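Local coordinates for protein peptide amidase (Stenotrophomonas maltophilia, PDB 1M22) that hydrolyses amide bonds as a member of the amidase signature family, probably releasing the C-terminal amide group of peptides, at residues 185-190 with 320-325; 219-224 with 439-444; 134-139 with 324-329. All coordinates share one frame; numbering follows the deposited sequence.

Interaction 1 of 3, residues 185-190 with 320-325; sequences ETDGSI and EAERTL
Glu322 OE2 is approached by two groups. Asp187 OD2 lies 2.4 Å from Glu322 OE2, and the side-chain NE2 of Gln221 gives it a hydrogen bond. With two acid oxygens this close, an acid group probably holds a proton between them. Glu322 OE1 stands further off, 3.2 Å from Asp187 OD2. The two carboxyl planes are nearly coplanar, 20° apart. Glu322 reaches the loop from helix 319-340 with an extended side chain, its CG anti to the backbone N (chi1 176°). Asp187 OD2 has a second partner in Ser437 OG of helix 436-442. The loop 185-190 follows strand 180-185 and carries Ser189, the nucleophile of the Ser-Ser-Lys active site. In related amidases, backbone amides of this turn form the oxyanion hole, and the same is likely here. Glu185 holds the turn from inside. Its OE1 accepts the amide of Ile190, N to OE1 2.8 Å, and also that of Val191. The Ile190 amide comes from the anti side of OE1, 35° out of the carboxylate plane. Glu185 OE2 receives a weak bond from Gly188 N at 2.8 Å. Gly188 has positive phi where the loop turns toward Ser189.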
ATOM      1  N   GLU A 185      -3.791  -0.416  -3.352  1.00  5.84           N
ATOM      2  CA  GLU A 185      -3.177  -0.822  -4.601  1.00  6.37           C
ATOM      3  C   GLU A 185      -4.206  -1.271  -5.621  1.00  6.96           C
ATOM      4  O   GLU A 185      -5.183  -1.950  -5.291  1.00  8.58           O
ATOM      5  CB  GLU A 185      -2.168  -1.966  -4.385  1.00  6.35           C
ATOM      6  CG  GLU A 185      -1.571  -2.483  -5.709  1.00  7.32           C
ATOM      7  CD  GLU A 185      -0.213  -3.171  -5.574  1.00  7.82           C
ATOM      8  OE1 GLU A 185       0.549  -2.852  -4.633  1.00  8.03           O
ATOM      9  OE2 GLU A 185       0.109  -4.016  -6.440  1.00  8.43           O
ATOM     10  N   THR A 186      -3.978  -0.859  -6.862  1.00  7.47           N
ATOM     11  CA  THR A 186      -4.805  -1.255  -7.989  1.00  7.06           C
ATOM     12  C   THR A 186      -3.815  -2.046  -8.853  1.00  7.58           C
ATOM     13  O   THR A 186      -4.108  -3.150  -9.299  1.00  8.44           O
ATOM     14  CB  THR A 186      -5.375  -0.030  -8.715  1.00  8.55           C
ATOM     15  OG1 THR A 186      -6.247   0.672  -7.817  1.00 11.05           O
ATOM     16  CG2 THR A 186      -6.160  -0.457  -9.948  1.00 11.30           C
ATOM     17  N   ASP A 187      -2.633  -1.475  -9.068  1.00  8.59           N
ATOM     18  CA  ASP A 187      -1.560  -2.161  -9.786  1.00  7.61           C
ATOM     19  C   ASP A 187      -0.213  -1.523  -9.436  1.00  8.60           C
ATOM     20  O   ASP A 187       0.239  -0.580 -10.093  1.00 10.05           O
ATOM     21  CB  ASP A 187      -1.755  -2.151 -11.307  1.00  8.66           C
ATOM     22  CG  ASP A 187      -0.805  -3.120 -12.011  1.00 10.78           C
ATOM     23  OD1 ASP A 187       0.313  -3.340 -11.500  1.00 11.53           O
ATOM     24  OD2 ASP A 187      -1.162  -3.667 -13.075  1.00 12.48           O
ATOM     25  N   GLY A 188       0.398  -2.041  -8.373  1.00  7.22           N
ATOM     26  CA  GLY A 188       1.694  -1.571  -7.915  1.00  7.72           C
ATOM     27  C   GLY A 188       1.706  -0.480  -6.856  1.00  7.26           C
ATOM     28  O   GLY A 188       2.754  -0.234  -6.251  1.00  8.09           O
ATOM     29  N   SER A 189       0.558   0.143  -6.596  1.00  6.52           N
ATOM     30  CA  SER A 189       0.492   1.260  -5.649  1.00  6.94           C
ATOM     31  C   SER A 189       0.859   1.045  -4.186  1.00  6.06           C
ATOM     32  O   SER A 189       0.969   2.019  -3.438  1.00  6.44           O
ATOM     33  CB  SER A 189      -0.869   1.944  -5.739  1.00  8.42           C
ATOM     34  OG  SER A 189      -0.932   2.745  -6.910  1.00 17.00           O
ATOM     35  N   ILE A 190       1.009  -0.205  -3.757  1.00  5.35           N
ATOM     36  CA  ILE A 190       1.460  -0.455  -2.393  1.00  5.01           C
ATOM     37  C   ILE A 190       2.892  -0.980  -2.450  1.00  5.36           C
ATOM     38  O   ILE A 190       3.800  -0.382  -1.875  1.00  6.74           O
ATOM     39  CB  ILE A 190       0.596  -1.499  -1.637  1.00  5.00           C
ATOM     40  CG1 ILE A 190      -0.716  -0.858  -1.177  1.00  6.39           C
ATOM     41  CG2 ILE A 190       1.367  -2.040  -0.420  1.00  7.02           C
ATOM     42  CD1 ILE A 190      -1.696  -1.838  -0.569  1.00  6.99           C
ATOM     43  N   GLU A 320      -3.474  -5.123 -22.158  1.00 12.96           N
ATOM     44  CA  GLU A 320      -4.592  -4.497 -22.857  1.00 13.68           C
ATOM     45  C   GLU A 320      -5.929  -4.706 -22.150  1.00 12.43           C
ATOM     46  O   GLU A 320      -6.718  -3.771 -22.005  1.00 12.49           O
ATOM     47  CB  GLU A 320      -4.669  -5.030 -24.290  1.00 18.19           C
ATOM     48  CG  GLU A 320      -5.789  -4.436 -25.121  1.00 25.57           C
ATOM     49  CD  GLU A 320      -5.686  -4.811 -26.587  1.00 29.70           C
ATOM     50  OE1 GLU A 320      -5.654  -6.022 -26.896  1.00 31.78           O
ATOM     51  OE2 GLU A 320      -5.638  -3.893 -27.430  1.00 33.47           O
ATOM     52  N   ALA A 321      -6.181  -5.936 -21.712  1.00 10.81           N
ATOM     53  CA  ALA A 321      -7.424  -6.253 -21.019  1.00 10.29           C
ATOM     54  C   ALA A 321      -7.524  -5.467 -19.714  1.00  9.84           C
ATOM     55  O   ALA A 321      -8.600  -4.989 -19.349  1.00  9.36           O
ATOM     56  CB  ALA A 321      -7.498  -7.752 -20.736  1.00 10.87           C
ATOM     57  N   GLU A 322      -6.401  -5.336 -19.014  1.00  9.77           N
ATOM     58  CA  GLU A 322      -6.386  -4.601 -17.755  1.00  9.20           C
ATOM     59  C   GLU A 322      -6.723  -3.131 -17.983  1.00  9.16           C
ATOM     60  O   GLU A 322      -7.515  -2.548 -17.252  1.00  9.18           O
ATOM     61  CB  GLU A 322      -5.017  -4.720 -17.074  1.00  9.07           C
ATOM     62  CG  GLU A 322      -4.918  -3.901 -15.796  1.00  7.89           C
ATOM     63  CD  GLU A 322      -3.541  -3.931 -15.171  1.00  9.95           C
ATOM     64  OE1 GLU A 322      -2.573  -4.333 -15.854  1.00 11.29           O
ATOM     65  OE2 GLU A 322      -3.429  -3.532 -13.991  1.00  8.95           O
ATOM     66  N   ARG A 323      -6.120  -2.534 -19.007  1.00  9.20           N
ATOM     67  CA  ARG A 323      -6.372  -1.134 -19.324  1.00 11.33           C
ATOM     68  C   ARG A 323      -7.870  -0.938 -19.520  1.00 10.75           C
ATOM     69  O   ARG A 323      -8.466  -0.004 -18.988  1.00 11.23           O
ATOM     70  CB  ARG A 323      -5.615  -0.756 -20.602  1.00 15.16           C
ATOM     71  CG  ARG A 323      -5.767   0.688 -21.061  1.00 21.79           C
ATOM     72  CD  ARG A 323      -4.920   0.929 -22.306  1.00 28.10           C
ATOM     73  NE  ARG A 323      -4.852   2.338 -22.690  1.00 32.68           N
ATOM     74  CZ  ARG A 323      -5.875   3.044 -23.162  1.00 34.07           C
ATOM     75  NH1 ARG A 323      -7.066   2.479 -23.315  1.00 33.29           N
ATOM     76  NH2 ARG A 323      -5.705   4.319 -23.484  1.00 35.73           N
ATOM     77  N   THR A 324      -8.475  -1.841 -20.282  1.00 10.16           N
ATOM     78  CA  THR A 324      -9.900  -1.776 -20.557  1.00 10.82           C
ATOM     79  C   THR A 324     -10.764  -1.902 -19.306  1.00  9.93           C
ATOM     80  O   THR A 324     -11.639  -1.071 -19.064  1.00  9.53           O
ATOM     81  CB  THR A 324     -10.313  -2.878 -21.553  1.00 11.20           C
ATOM     82  OG1 THR A 324      -9.655  -2.657 -22.807  1.00 13.65           O
ATOM     83  CG2 THR A 324     -11.818  -2.877 -21.765  1.00 11.94           C
ATOM     84  N   LEU A 325     -10.518  -2.926 -18.495  1.00  8.43           N
ATOM     85  CA  LEU A 325     -11.345  -3.111 -17.309  1.00  8.25           C
ATOM     86  C   LEU A 325     -11.217  -1.954 -16.317  1.00  7.71           C
ATOM     87  O   LEU A 325     -12.196  -1.578 -15.678  1.00  9.47           O
ATOM     88  CB  LEU A 325     -11.031  -4.459 -16.638  1.00  8.86           C
ATOM     89  CG  LEU A 325      -9.765  -4.648 -15.805  1.00  7.91           C
ATOM     90  CD1 LEU A 325     -10.028  -4.210 -14.367  1.00  9.91           C
ATOM     91  CD2 LEU A 325      -9.365  -6.114 -15.830  1.00 10.45           C
TER

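Interaction 2 of 3, residues 219-224 with 439-444; sequences FSQDTA and AAVAGY
Gln221, in the loop leading into strand 223-228, meets Ala440 and Val441 at the C-terminal end of helix 436-442, which closes in a Schellman motif. Ala439 O is an acceptor of that motif. Ala440 O lies 3.4 Å from Gln221 CG. The same oxygen accepts a hydrogen bond from a water, 2.8 Å from Ala440 O, which also donates to Gln221 O at 2.7 Å. Val441 comes next. With CG beside the backbone N (chi1 -55°), the extended Gln221 chain runs past Ala440 O to lie alongside Val441, pointing the same way. Gln221 OE1 is 3.8 Å from Val441 CG2. A second water donates to Gln221 OE1 and Val441 O, 2.8 Å from each. Arg393 NE also bonds to Val441 O, while Gln221 NE2 turns to Thr186 O and Glu322 OE2. No hydrogen bond passes directly between the segments; two waters bridge them. Ala442 ends the helix. Gly443, with positive phi, is the C-prime residue, and its N bonds weakly to Ala440 O. Its CA is 5.5 Å from Gln221 CA. Tyr444 N completes the motif, 2.9 Å from Ala439 O. One face of the Tyr444 ring lies against Ala442 CB, 3.6 Å above the plane and over the ring centre.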
ATOM      1  N   PHE A 219     -13.017  -2.368  -8.843  1.00  8.14           N
ATOM      2  CA  PHE A 219     -13.508  -3.301  -7.840  1.00  8.67           C
ATOM      3  C   PHE A 219     -12.866  -4.672  -8.046  1.00  8.10           C
ATOM      4  O   PHE A 219     -12.806  -5.483  -7.123  1.00  7.90           O
ATOM      5  CB  PHE A 219     -15.042  -3.393  -7.858  1.00 11.44           C
ATOM      6  CG  PHE A 219     -15.631  -3.702  -9.199  1.00 12.84           C
ATOM      7  CD1 PHE A 219     -15.521  -4.971  -9.754  1.00 12.87           C
ATOM      8  CD2 PHE A 219     -16.325  -2.723  -9.897  1.00 14.59           C
ATOM      9  CE1 PHE A 219     -16.101  -5.259 -10.991  1.00 16.19           C
ATOM     10  CE2 PHE A 219     -16.908  -3.001 -11.132  1.00 16.05           C
ATOM     11  CZ  PHE A 219     -16.796  -4.268 -11.678  1.00 14.91           C
ATOM     12  N   SER A 220     -12.360  -4.930  -9.247  1.00  7.23           N
ATOM     13  CA  SER A 220     -11.710  -6.203  -9.523  1.00  7.06           C
ATOM     14  C   SER A 220     -10.304  -6.313  -8.927  1.00  7.03           C
ATOM     15  O   SER A 220      -9.887  -7.405  -8.532  1.00  8.72           O
ATOM     16  CB  SER A 220     -11.615  -6.441 -11.035  1.00  7.56           C
ATOM     17  OG  SER A 220     -12.895  -6.662 -11.607  1.00 10.27           O
ATOM     18  N   GLN A 221      -9.586  -5.193  -8.839  1.00  7.02           N
ATOM     19  CA  GLN A 221      -8.204  -5.214  -8.354  1.00  6.15           C
ATOM     20  C   GLN A 221      -7.882  -4.419  -7.093  1.00  6.59           C
ATOM     21  O   GLN A 221      -6.880  -4.689  -6.437  1.00  6.58           O
ATOM     22  CB  GLN A 221      -7.273  -4.741  -9.482  1.00  6.71           C
ATOM     23  CG  GLN A 221      -7.433  -5.554 -10.763  1.00  7.99           C
ATOM     24  CD  GLN A 221      -6.538  -5.118 -11.916  1.00  7.13           C
ATOM     25  OE1 GLN A 221      -6.735  -5.552 -13.051  1.00  8.19           O
ATOM     26  NE2 GLN A 221      -5.550  -4.273 -11.637  1.00  7.22           N
ATOM     27  N   ASP A 222      -8.719  -3.446  -6.755  1.00  6.01           N
ATOM     28  CA  ASP A 222      -8.477  -2.587  -5.598  1.00  6.30           C
ATOM     29  C   ASP A 222      -8.427  -3.270  -4.246  1.00  5.86           C
ATOM     30  O   ASP A 222      -9.218  -4.160  -3.956  1.00  6.79           O
ATOM     31  CB  ASP A 222      -9.576  -1.528  -5.461  1.00  8.44           C
ATOM     32  CG  ASP A 222      -9.450  -0.376  -6.439  1.00 11.36           C
ATOM     33  OD1 ASP A 222      -8.663  -0.445  -7.403  1.00 10.39           O
ATOM     34  OD2 ASP A 222     -10.181   0.618  -6.226  1.00 14.35           O
ATOM     35  N   THR A 223      -7.499  -2.826  -3.409  1.00  5.88           N
ATOM     36  CA  THR A 223      -7.450  -3.290  -2.034  1.00  6.63           C
ATOM     37  C   THR A 223      -6.532  -2.436  -1.195  1.00  5.19           C
ATOM     38  O   THR A 223      -5.505  -1.942  -1.666  1.00  5.82           O
ATOM     39  CB  THR A 223      -7.012  -4.760  -1.864  1.00  6.29           C
ATOM     40  OG1 THR A 223      -7.113  -5.111  -0.473  1.00  7.68           O
ATOM     41  CG2 THR A 223      -5.580  -4.966  -2.325  1.00  8.37           C
ATOM     42  N   ALA A 224      -6.936  -2.233   0.049  1.00  5.90           N
ATOM     43  CA  ALA A 224      -6.122  -1.497   0.993  1.00  5.79           C
ATOM     44  C   ALA A 224      -5.139  -2.527   1.541  1.00  6.85           C
ATOM     45  O   ALA A 224      -5.353  -3.741   1.430  1.00  6.25           O
ATOM     46  CB  ALA A 224      -6.981  -0.936   2.117  1.00  6.77           C
ATOM     47  N   ALA A 439       0.153 -10.202  -9.628  1.00  6.89           N
ATOM     48  CA  ALA A 439      -0.631 -10.330  -8.408  1.00  6.69           C
ATOM     49  C   ALA A 439      -1.774  -9.319  -8.382  1.00  5.77           C
ATOM     50  O   ALA A 439      -2.893  -9.640  -7.982  1.00  6.43           O
ATOM     51  CB  ALA A 439       0.265 -10.146  -7.185  1.00  7.74           C
ATOM     52  N   ALA A 440      -1.494  -8.095  -8.811  1.00  6.47           N
ATOM     53  CA  ALA A 440      -2.521  -7.064  -8.825  1.00  6.42           C
ATOM     54  C   ALA A 440      -3.699  -7.436  -9.728  1.00  6.36           C
ATOM     55  O   ALA A 440      -4.859  -7.322  -9.332  1.00  7.51           O
ATOM     56  CB  ALA A 440      -1.917  -5.730  -9.271  1.00  7.52           C
ATOM     57  N   VAL A 441      -3.395  -7.890 -10.938  1.00  6.36           N
ATOM     58  CA  VAL A 441      -4.437  -8.248 -11.893  1.00  7.16           C
ATOM     59  C   VAL A 441      -5.173  -9.532 -11.506  1.00  7.64           C
ATOM     60  O   VAL A 441      -6.377  -9.659 -11.733  1.00  8.87           O
ATOM     61  CB  VAL A 441      -3.832  -8.358 -13.310  1.00  7.05           C
ATOM     62  CG1 VAL A 441      -4.884  -8.810 -14.312  1.00  9.13           C
ATOM     63  CG2 VAL A 441      -3.265  -6.997 -13.717  1.00  8.03           C
ATOM     64  N   ALA A 442      -4.460 -10.479 -10.906  1.00  7.40           N
ATOM     65  CA  ALA A 442      -5.075 -11.734 -10.480  1.00  6.73           C
ATOM     66  C   ALA A 442      -5.880 -11.543  -9.199  1.00  7.10           C
ATOM     67  O   ALA A 442      -6.731 -12.367  -8.872  1.00  8.92           O
ATOM     68  CB  ALA A 442      -4.000 -12.787 -10.248  1.00  7.09           C
ATOM     69  N   GLY A 443      -5.609 -10.453  -8.482  1.00  6.68           N
ATOM     70  CA  GLY A 443      -6.286 -10.202  -7.220  1.00  7.43           C
ATOM     71  C   GLY A 443      -5.664 -11.073  -6.139  1.00  5.94           C
ATOM     72  O   GLY A 443      -6.299 -11.372  -5.123  1.00  7.89           O
ATOM     73  N   TYR A 444      -4.415 -11.475  -6.366  1.00  6.38           N
ATOM     74  CA  TYR A 444      -3.670 -12.338  -5.447  1.00  6.06           C
ATOM     75  C   TYR A 444      -2.755 -11.527  -4.534  1.00  6.09           C
ATOM     76  O   TYR A 444      -2.387 -10.400  -4.852  1.00  6.09           O
ATOM     77  CB  TYR A 444      -2.832 -13.340  -6.240  1.00  6.25           C
ATOM     78  CG  TYR A 444      -3.617 -14.417  -6.963  1.00  6.74           C
ATOM     79  CD1 TYR A 444      -5.014 -14.459  -6.920  1.00  6.55           C
ATOM     80  CD2 TYR A 444      -2.953 -15.398  -7.693  1.00  6.60           C
ATOM     81  CE1 TYR A 444      -5.725 -15.464  -7.595  1.00  8.41           C
ATOM     82  CE2 TYR A 444      -3.652 -16.398  -8.367  1.00  7.41           C
ATOM     83  CZ  TYR A 444      -5.031 -16.423  -8.312  1.00  7.63           C
ATOM     84  OH  TYR A 444      -5.711 -17.424  -8.971  1.00 10.73           O
TER
HETATM   85  O   HOH W   1      -5.241  -6.867  -6.618  1.00  7.91           O
HETATM   86  O   HOH W   2      -8.135  -7.948 -12.982  1.00 10.53           O

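Interaction 3 of 3, residues 134-139 with 324-329; sequences ANFRGN and TLLLYE
Phe136 brings the far end of its ring against two leucines of helix 319-340. Its CZ lies 3.8 Å from Leu326 CB and equally 3.8 Å from Leu327 CD2. The neighbouring ring atoms divide between the two residues. Phe136 CE1 is 4.1 Å from Leu326 CD1, and Phe136 CE2 is 4.1 Å from Leu327 CD2. The helix backbone also takes part, since Phe136 CE2 passes 3.9 Å from Leu326 O. The ring thus enters between two consecutive side chains of the helix. The Leu326 chain starts toward the Phe136 segment and crosses the Phe136 side chain at a slant. Leu327 reaches the ring by its CD2 branch and crosses at about a right angle. Phe136 CG is anti to the backbone N (chi1 -156°), which carries the ring away from its own loop and across to the helix.

The next shell closes in around these three side chains. Phe330, further along the same helix, meets the Phe136 ring with planes at about 55°, and Leu370 of helix 369-375 touches Phe136. Leu327 packs on Glu373 and Ala374 of that helix, and Leu326 packs on Ser218. Arg137 ties the loop beyond Phe136 down, with a salt bridge to Glu132 and a cation-pi contact with Phe366.

The chain reaches Phe136 through two residues of positive phi, Ala134 and Asn135. The Phe136 side chain comes within about 8 Å of that of Ser165 and about 9 Å of that of Ser189, near the catalytic serines. Although the ring passes close to the helix backbone, no hydrogen bond or charge pair forms across the two segments. The contact rests on apolar, non-directional packing of buried carbon surfaces.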
ATOM      1  N   ALA A 134      -5.206   8.431  -7.203  1.00  6.28           N
ATOM      2  CA  ALA A 134      -4.457   7.178  -7.155  1.00  6.91           C
ATOM      3  C   ALA A 134      -3.797   6.867  -8.493  1.00  6.22           C
ATOM      4  O   ALA A 134      -3.699   5.713  -8.914  1.00  7.62           O
ATOM      5  CB  ALA A 134      -5.373   6.032  -6.726  1.00  7.87           C
ATOM      6  N   ASN A 135      -3.333   7.927  -9.145  1.00  7.54           N
ATOM      7  CA  ASN A 135      -2.665   7.862 -10.439  1.00  8.16           C
ATOM      8  C   ASN A 135      -3.528   7.373 -11.596  1.00  7.57           C
ATOM      9  O   ASN A 135      -3.019   6.784 -12.550  1.00 11.57           O
ATOM     10  CB  ASN A 135      -1.380   7.026 -10.351  1.00  9.15           C
ATOM     11  CG  ASN A 135      -0.449   7.283 -11.522  1.00 12.16           C
ATOM     12  OD1 ASN A 135      -0.362   8.407 -12.016  1.00 16.96           O
ATOM     13  ND2 ASN A 135       0.256   6.249 -11.966  1.00 12.34           N
ATOM     14  N   PHE A 136      -4.831   7.611 -11.520  1.00  8.04           N
ATOM     15  CA  PHE A 136      -5.692   7.225 -12.629  1.00  9.17           C
ATOM     16  C   PHE A 136      -6.349   8.481 -13.192  1.00  8.76           C
ATOM     17  O   PHE A 136      -7.558   8.518 -13.412  1.00 11.88           O
ATOM     18  CB  PHE A 136      -6.766   6.223 -12.199  1.00  9.25           C
ATOM     19  CG  PHE A 136      -7.273   5.378 -13.333  1.00  9.33           C
ATOM     20  CD1 PHE A 136      -6.476   4.372 -13.865  1.00  9.74           C
ATOM     21  CD2 PHE A 136      -8.518   5.618 -13.901  1.00 10.47           C
ATOM     22  CE1 PHE A 136      -6.908   3.614 -14.951  1.00 10.84           C
ATOM     23  CE2 PHE A 136      -8.963   4.864 -14.989  1.00 11.17           C
ATOM     24  CZ  PHE A 136      -8.154   3.860 -15.515  1.00 11.41           C
ATOM     25  N   ARG A 137      -5.544   9.515 -13.425  1.00  9.26           N
ATOM     26  CA  ARG A 137      -6.069  10.764 -13.959  1.00  9.07           C
ATOM     27  C   ARG A 137      -5.582  11.070 -15.368  1.00  9.36           C
ATOM     28  O   ARG A 137      -6.392  11.318 -16.260  1.00  8.64           O
ATOM     29  CB  ARG A 137      -5.714  11.942 -13.051  1.00 10.15           C
ATOM     30  CG  ARG A 137      -6.590  13.158 -13.317  1.00 10.82           C
ATOM     31  CD  ARG A 137      -6.032  14.421 -12.699  1.00 10.14           C
ATOM     32  NE  ARG A 137      -4.939  14.985 -13.488  1.00  8.97           N
ATOM     33  CZ  ARG A 137      -4.285  16.092 -13.153  1.00 10.33           C
ATOM     34  NH1 ARG A 137      -4.612  16.741 -12.046  1.00  9.81           N
ATOM     35  NH2 ARG A 137      -3.318  16.560 -13.934  1.00 10.75           N
ATOM     36  N   GLY A 138      -4.268  11.057 -15.575  1.00  8.41           N
ATOM     37  CA  GLY A 138      -3.756  11.363 -16.903  1.00  9.39           C
ATOM     38  C   GLY A 138      -2.481  10.656 -17.319  1.00 10.78           C
ATOM     39  O   GLY A 138      -1.894   9.904 -16.540  1.00 11.18           O
ATOM     40  N   ASN A 139      -2.061  10.896 -18.561  1.00 11.33           N
ATOM     41  CA  ASN A 139      -0.839  10.303 -19.099  1.00 11.84           C
ATOM     42  C   ASN A 139       0.366  11.118 -18.633  1.00 11.24           C
ATOM     43  O   ASN A 139       0.236  12.296 -18.310  1.00 12.84           O
ATOM     44  CB  ASN A 139      -0.851  10.294 -20.635  1.00 12.49           C
ATOM     45  CG  ASN A 139      -2.031   9.540 -21.214  1.00 14.47           C
ATOM     46  OD1 ASN A 139      -2.448   8.512 -20.686  1.00 15.89           O
ATOM     47  ND2 ASN A 139      -2.561  10.040 -22.327  1.00 14.15           N
ATOM     48  N   THR A 324      -8.475  -1.841 -20.282  1.00 10.16           N
ATOM     49  CA  THR A 324      -9.900  -1.776 -20.557  1.00 10.82           C
ATOM     50  C   THR A 324     -10.764  -1.902 -19.306  1.00  9.93           C
ATOM     51  O   THR A 324     -11.639  -1.071 -19.064  1.00  9.53           O
ATOM     52  CB  THR A 324     -10.313  -2.878 -21.553  1.00 11.20           C
ATOM     53  OG1 THR A 324      -9.655  -2.657 -22.807  1.00 13.65           O
ATOM     54  CG2 THR A 324     -11.818  -2.877 -21.765  1.00 11.94           C
ATOM     55  N   LEU A 325     -10.518  -2.926 -18.495  1.00  8.43           N
ATOM     56  CA  LEU A 325     -11.345  -3.111 -17.309  1.00  8.25           C
ATOM     57  C   LEU A 325     -11.217  -1.954 -16.317  1.00  7.71           C
ATOM     58  O   LEU A 325     -12.196  -1.578 -15.678  1.00  9.47           O
ATOM     59  CB  LEU A 325     -11.031  -4.459 -16.638  1.00  8.86           C
ATOM     60  CG  LEU A 325      -9.765  -4.648 -15.805  1.00  7.91           C
ATOM     61  CD1 LEU A 325     -10.028  -4.210 -14.367  1.00  9.91           C
ATOM     62  CD2 LEU A 325      -9.365  -6.114 -15.830  1.00 10.45           C
ATOM     63  N   LEU A 326     -10.024  -1.379 -16.200  1.00  7.97           N
ATOM     64  CA  LEU A 326      -9.827  -0.262 -15.281  1.00  8.27           C
ATOM     65  C   LEU A 326     -10.640   0.966 -15.693  1.00  8.60           C
ATOM     66  O   LEU A 326     -11.228   1.634 -14.848  1.00  8.73           O
ATOM     67  CB  LEU A 326      -8.343   0.110 -15.187  1.00 10.34           C
ATOM     68  CG  LEU A 326      -7.409  -0.929 -14.561  1.00 10.41           C
ATOM     69  CD1 LEU A 326      -5.990  -0.383 -14.527  1.00 11.37           C
ATOM     70  CD2 LEU A 326      -7.877  -1.266 -13.156  1.00 11.55           C
ATOM     71  N   LEU A 327     -10.673   1.261 -16.990  1.00  8.46           N
ATOM     72  CA  LEU A 327     -11.427   2.410 -17.476  1.00  9.27           C
ATOM     73  C   LEU A 327     -12.915   2.259 -17.172  1.00  8.30           C
ATOM     74  O   LEU A 327     -13.546   3.179 -16.660  1.00  9.41           O
ATOM     75  CB  LEU A 327     -11.212   2.585 -18.983  1.00  9.90           C
ATOM     76  CG  LEU A 327      -9.817   3.042 -19.418  1.00 10.74           C
ATOM     77  CD1 LEU A 327      -9.663   2.875 -20.921  1.00 13.20           C
ATOM     78  CD2 LEU A 327      -9.602   4.493 -19.011  1.00 11.30           C
ATOM     79  N   TYR A 328     -13.470   1.091 -17.480  1.00  7.90           N
ATOM     80  CA  TYR A 328     -14.884   0.847 -17.231  1.00  7.47           C
ATOM     81  C   TYR A 328     -15.226   0.855 -15.747  1.00  8.48           C
ATOM     82  O   TYR A 328     -16.199   1.480 -15.325  1.00  9.56           O
ATOM     83  CB  TYR A 328     -15.315  -0.500 -17.820  1.00  9.97           C
ATOM     84  CG  TYR A 328     -15.587  -0.486 -19.308  1.00 10.41           C
ATOM     85  CD1 TYR A 328     -14.544  -0.455 -20.229  1.00 11.97           C
ATOM     86  CD2 TYR A 328     -16.895  -0.524 -19.791  1.00 12.34           C
ATOM     87  CE1 TYR A 328     -14.794  -0.468 -21.604  1.00 14.74           C
ATOM     88  CE2 TYR A 328     -17.157  -0.537 -21.161  1.00 13.97           C
ATOM     89  CZ  TYR A 328     -16.103  -0.510 -22.057  1.00 14.98           C
ATOM     90  OH  TYR A 328     -16.353  -0.536 -23.412  1.00 20.97           O
ATOM     91  N   GLU A 329     -14.425   0.158 -14.951  1.00  8.24           N
ATOM     92  CA  GLU A 329     -14.693   0.084 -13.527  1.00  8.49           C
ATOM     93  C   GLU A 329     -14.468   1.407 -12.808  1.00  7.23           C
ATOM     94  O   GLU A 329     -15.140   1.696 -11.820  1.00  9.37           O
ATOM     95  CB  GLU A 329     -13.861  -1.042 -12.903  1.00  7.95           C
ATOM     96  CG  GLU A 329     -14.267  -2.416 -13.434  1.00  8.88           C
ATOM     97  CD  GLU A 329     -13.565  -3.570 -12.750  1.00  9.61           C
ATOM     98  OE1 GLU A 329     -12.844  -3.335 -11.752  1.00 10.00           O
ATOM     99  OE2 GLU A 329     -13.741  -4.720 -13.208  1.00 10.21           O
TER

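The segments come along the chain as 134-139, 185-190, 219-224, then 320-329 and 439-444. Interactions 1 and 3 use neighbouring turns of helix 319-340, with Glu322 in one and Leu326 and Leu327 in the other. Their centres are about 8 Å apart. Between centres, interaction 2 is also about 8 Å from interaction 1 and about 14 Å from interaction 3, so interaction 1 lies between the other two. Strands 180-185 and 223-228 are antiparallel neighbours in the central mixed sheet. They link interactions 1 and 2 through Glu185 N and Thr223 O. Ser220 OG and Glu329 OE2 connect interactions 2 and 3. Together the contacts pack helices 319-340 and 436-442 against the loops beside the catalytic serines.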